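361aa long hypothetical D-aminopeptidase (Pyrococcus horikoshii, PDB 2DRH) is of unknown function but probably acts as an aminopeptidase of the S58 peptidase family. Local coordinates at residues D138-D143 with H339-L344. Numbering follows the deposited sequence.
Sequences DSYLND and HVRYAL
The phenol ring of Tyr140 is sandwiched between two side chains of the segment opposite, the imidazole of His339 on one face and the guanidinium of Arg341 on the other. His339, just before strand 340-341, and Arg341, on it, both point their CB toward the loop, while Val340 between them points away, which forms a slot for a flat aromatic. The imidazole makes an offset stack, centroids 4.2 Å apart and planes 12° from parallel, with its ND1 over the rim near CE1. On the other face the guanidinium lies flat, its CZ 3.9 Å from the centroid of the Tyr140 ring, a cation-pi contact that suits arginine, whose charge is delocalised over a planar group that can lie on the ring while its N-H groups bond outward: Arg341 NE to Ser177, NH1 to the carbonyl of Gly231, NH2 to that of Gly233. With CG swung opposite the backbone N (chi1 -169°), the Tyr140 ring extends between the two partners. Its own carbonyl adds a second hold: His339 ND1 donates to Tyr140 O at 2.8 Å, in the imidazole plane and on a lone pair of the oxygen, which fixes the rotation of the imidazole. At the far end of the ring, water 1 joins Tyr140 OH to the backbone N of Val340. With an alanine here, the imidazole and guanidinium would probably face each other across a gap, and the water would lose its phenolic partner. Beside the sandwich, Leu141, whose branched end offers two methyls, lays CD2 along the His339 carbonyl, 3.5 Å from His339 O, and CD1 against Arg341 CG, 4.0 Å away. The contact thus ties the loop between strand 132-136 and helix 151-160 to strand 340-341, which pairs antiparallel with strand 333-334, while strand 181-182 packs against Leu141 and Arg341 through Lys182.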
ATOM      1  N   ASP A 138      -9.098 -17.525 -19.903  1.00 19.97           N
ATOM      2  CA  ASP A 138     -10.162 -18.335 -20.500  1.00 20.39           C
ATOM      3  C   ASP A 138      -9.662 -19.684 -21.028  1.00 19.94           C
ATOM      4  O   ASP A 138     -10.336 -20.338 -21.822  1.00 17.97           O
ATOM      5  CB  ASP A 138     -10.861 -17.566 -21.635  1.00 19.95           C
ATOM      6  CG  ASP A 138      -9.879 -16.899 -22.590  1.00 21.52           C
ATOM      7  OD1 ASP A 138      -8.701 -17.311 -22.621  1.00 14.56           O
ATOM      8  OD2 ASP A 138     -10.292 -15.964 -23.317  1.00 18.57           O
ATOM      9  N   SER A 139      -8.495 -20.114 -20.557  1.00 20.27           N
ATOM     10  CA  SER A 139      -7.903 -21.369 -21.017  1.00 20.25           C
ATOM     11  C   SER A 139      -8.798 -22.605 -21.001  1.00 19.91           C
ATOM     12  O   SER A 139      -8.655 -23.481 -21.854  1.00 22.22           O
ATOM     13  CB  SER A 139      -6.630 -21.668 -20.226  1.00 17.74           C
ATOM     14  OG  SER A 139      -6.943 -21.914 -18.876  1.00 17.52           O
ATOM     15  N   TYR A 140      -9.720 -22.698 -20.048  1.00 20.90           N
ATOM     16  CA  TYR A 140     -10.584 -23.877 -19.993  1.00 21.20           C
ATOM     17  C   TYR A 140     -11.340 -24.097 -21.299  1.00 22.71           C
ATOM     18  O   TYR A 140     -11.512 -25.232 -21.741  1.00 23.03           O
ATOM     19  CB  TYR A 140     -11.584 -23.777 -18.839  1.00 22.37           C
ATOM     20  CG  TYR A 140     -12.312 -25.078 -18.581  1.00 25.80           C
ATOM     21  CD1 TYR A 140     -11.643 -26.181 -18.039  1.00 25.88           C
ATOM     22  CD2 TYR A 140     -13.658 -25.223 -18.912  1.00 25.57           C
ATOM     23  CE1 TYR A 140     -12.300 -27.397 -17.836  1.00 25.39           C
ATOM     24  CE2 TYR A 140     -14.325 -26.431 -18.715  1.00 27.36           C
ATOM     25  CZ  TYR A 140     -13.639 -27.515 -18.176  1.00 28.28           C
ATOM     26  OH  TYR A 140     -14.306 -28.703 -17.976  1.00 26.06           O
ATOM     27  N   LEU A 141     -11.788 -23.013 -21.924  1.00 21.98           N
ATOM     28  CA  LEU A 141     -12.522 -23.120 -23.178  1.00 21.75           C
ATOM     29  C   LEU A 141     -11.745 -22.560 -24.368  1.00 21.85           C
ATOM     30  O   LEU A 141     -12.026 -22.898 -25.515  1.00 22.74           O
ATOM     31  CB  LEU A 141     -13.863 -22.380 -23.064  1.00 22.38           C
ATOM     32  CG  LEU A 141     -14.901 -22.921 -22.070  1.00 21.87           C
ATOM     33  CD1 LEU A 141     -16.092 -21.970 -21.997  1.00 20.92           C
ATOM     34  CD2 LEU A 141     -15.356 -24.306 -22.505  1.00 18.89           C
ATOM     35  N   ASN A 142     -10.757 -21.718 -24.099  1.00 21.75           N
ATOM     36  CA  ASN A 142     -10.011 -21.095 -25.187  1.00 24.57           C
ATOM     37  C   ASN A 142      -8.561 -21.510 -25.372  1.00 24.01           C
ATOM     38  O   ASN A 142      -7.865 -21.843 -24.414  1.00 25.76           O
ATOM     39  CB  ASN A 142     -10.075 -19.570 -25.030  1.00 21.67           C
ATOM     40  CG  ASN A 142      -9.293 -18.835 -26.101  1.00 23.28           C
ATOM     41  OD1 ASN A 142      -9.498 -19.055 -27.295  1.00 24.02           O
ATOM     42  ND2 ASN A 142      -8.395 -17.951 -25.681  1.00 22.21           N
ATOM     43  N   ASP A 143      -8.121 -21.496 -26.629  1.00 24.49           N
ATOM     44  CA  ASP A 143      -6.741 -21.801 -26.968  1.00 24.70           C
ATOM     45  C   ASP A 143      -6.003 -20.508 -26.651  1.00 23.83           C
ATOM     46  O   ASP A 143      -5.676 -19.721 -27.542  1.00 24.28           O
ATOM     47  CB  ASP A 143      -6.597 -22.133 -28.461  1.00 24.60           C
ATOM     48  CG  ASP A 143      -5.144 -22.112 -28.925  1.00 25.56           C
ATOM     49  OD1 ASP A 143      -4.283 -22.664 -28.205  1.00 26.71           O
ATOM     50  OD2 ASP A 143      -4.859 -21.547 -30.008  1.00 24.60           O
ATOM     51  N   HIS A 339     -14.295 -29.337 -23.958  1.00 29.65           N
ATOM     52  CA  HIS A 339     -14.675 -28.858 -22.636  1.00 29.38           C
ATOM     53  C   HIS A 339     -15.984 -28.079 -22.805  1.00 29.81           C
ATOM     54  O   HIS A 339     -16.180 -27.406 -23.821  1.00 29.27           O
ATOM     55  CB  HIS A 339     -13.590 -27.930 -22.085  1.00 29.91           C
ATOM     56  CG  HIS A 339     -12.388 -28.648 -21.555  1.00 31.65           C
ATOM     57  ND1 HIS A 339     -11.240 -27.989 -21.169  1.00 31.66           N
ATOM     58  CD2 HIS A 339     -12.169 -29.962 -21.307  1.00 31.45           C
ATOM     59  CE1 HIS A 339     -10.367 -28.866 -20.705  1.00 31.73           C
ATOM     60  NE2 HIS A 339     -10.906 -30.069 -20.777  1.00 32.16           N
ATOM     61  N   VAL A 340     -16.885 -28.170 -21.831  1.00 29.35           N
ATOM     62  CA  VAL A 340     -18.143 -27.438 -21.932  1.00 28.97           C
ATOM     63  C   VAL A 340     -18.629 -26.859 -20.606  1.00 27.02           C
ATOM     64  O   VAL A 340     -18.486 -27.476 -19.552  1.00 22.90           O
ATOM     65  CB  VAL A 340     -19.279 -28.325 -22.517  1.00 31.04           C
ATOM     66  CG1 VAL A 340     -18.867 -28.884 -23.873  1.00 32.94           C
ATOM     67  CG2 VAL A 340     -19.613 -29.451 -21.554  1.00 32.82           C
ATOM     68  N   ARG A 341     -19.194 -25.656 -20.685  1.00 25.75           N
ATOM     69  CA  ARG A 341     -19.748 -24.950 -19.536  1.00 26.08           C
ATOM     70  C   ARG A 341     -21.177 -24.612 -19.930  1.00 25.66           C
ATOM     71  O   ARG A 341     -21.403 -23.969 -20.959  1.00 24.44           O
ATOM     72  CB  ARG A 341     -18.990 -23.643 -19.252  1.00 25.84           C
ATOM     73  CG  ARG A 341     -17.557 -23.796 -18.768  1.00 26.72           C
ATOM     74  CD  ARG A 341     -17.451 -24.612 -17.486  1.00 26.40           C
ATOM     75  NE  ARG A 341     -16.200 -24.325 -16.788  1.00 27.91           N
ATOM     76  CZ  ARG A 341     -15.660 -25.097 -15.847  1.00 26.11           C
ATOM     77  NH1 ARG A 341     -16.254 -26.223 -15.481  1.00 24.17           N
ATOM     78  NH2 ARG A 341     -14.522 -24.738 -15.270  1.00 26.53           N
ATOM     79  N   TYR A 342     -22.133 -25.049 -19.117  1.00 25.69           N
ATOM     80  CA  TYR A 342     -23.537 -24.804 -19.394  1.00 25.18           C
ATOM     81  C   TYR A 342     -24.039 -23.562 -18.694  1.00 24.32           C
ATOM     82  O   TYR A 342     -23.626 -23.258 -17.582  1.00 22.82           O
ATOM     83  CB  TYR A 342     -24.387 -25.998 -18.962  1.00 25.73           C
ATOM     84  CG  TYR A 342     -24.075 -27.268 -19.708  1.00 27.58           C
ATOM     85  CD1 TYR A 342     -23.005 -28.080 -19.330  1.00 27.58           C
ATOM     86  CD2 TYR A 342     -24.845 -27.656 -20.805  1.00 28.79           C
ATOM     87  CE1 TYR A 342     -22.712 -29.251 -20.028  1.00 30.08           C
ATOM     88  CE2 TYR A 342     -24.561 -28.820 -21.510  1.00 30.17           C
ATOM     89  CZ  TYR A 342     -23.496 -29.612 -21.117  1.00 29.83           C
ATOM     90  OH  TYR A 342     -23.216 -30.762 -21.820  1.00 32.89           O
ATOM     91  N   ALA A 343     -24.946 -22.854 -19.355  1.00 26.03           N
ATOM     92  CA  ALA A 343     -25.519 -21.644 -18.793  1.00 26.00           C
ATOM     93  C   ALA A 343     -26.366 -22.012 -17.592  1.00 27.07           C
ATOM     94  O   ALA A 343     -27.036 -23.045 -17.587  1.00 27.12           O
ATOM     95  CB  ALA A 343     -26.374 -20.946 -19.828  1.00 27.01           C
ATOM     96  N   LEU A 344     -26.329 -21.169 -16.568  1.00 27.58           N
ATOM     97  CA  LEU A 344     -27.115 -21.395 -15.361  1.00 27.04           C
ATOM     98  C   LEU A 344     -28.585 -21.586 -15.743  1.00 26.42           C
ATOM     99  O   LEU A 344     -29.194 -20.701 -16.341  1.00 29.24           O
ATOM    100  CB  LEU A 344     -26.975 -20.185 -14.437  1.00 27.03           C
ATOM    101  CG  LEU A 344     -27.636 -20.219 -13.061  1.00 25.58           C
ATOM    102  CD1 LEU A 344     -26.923 -21.228 -12.163  1.00 24.20           C
ATOM    103  CD2 LEU A 344     -27.570 -18.822 -12.456  1.00 25.89           C
TER
HETATM  104  O   HOH W   1     -16.715 -29.397 -19.348  1.00 28.08           O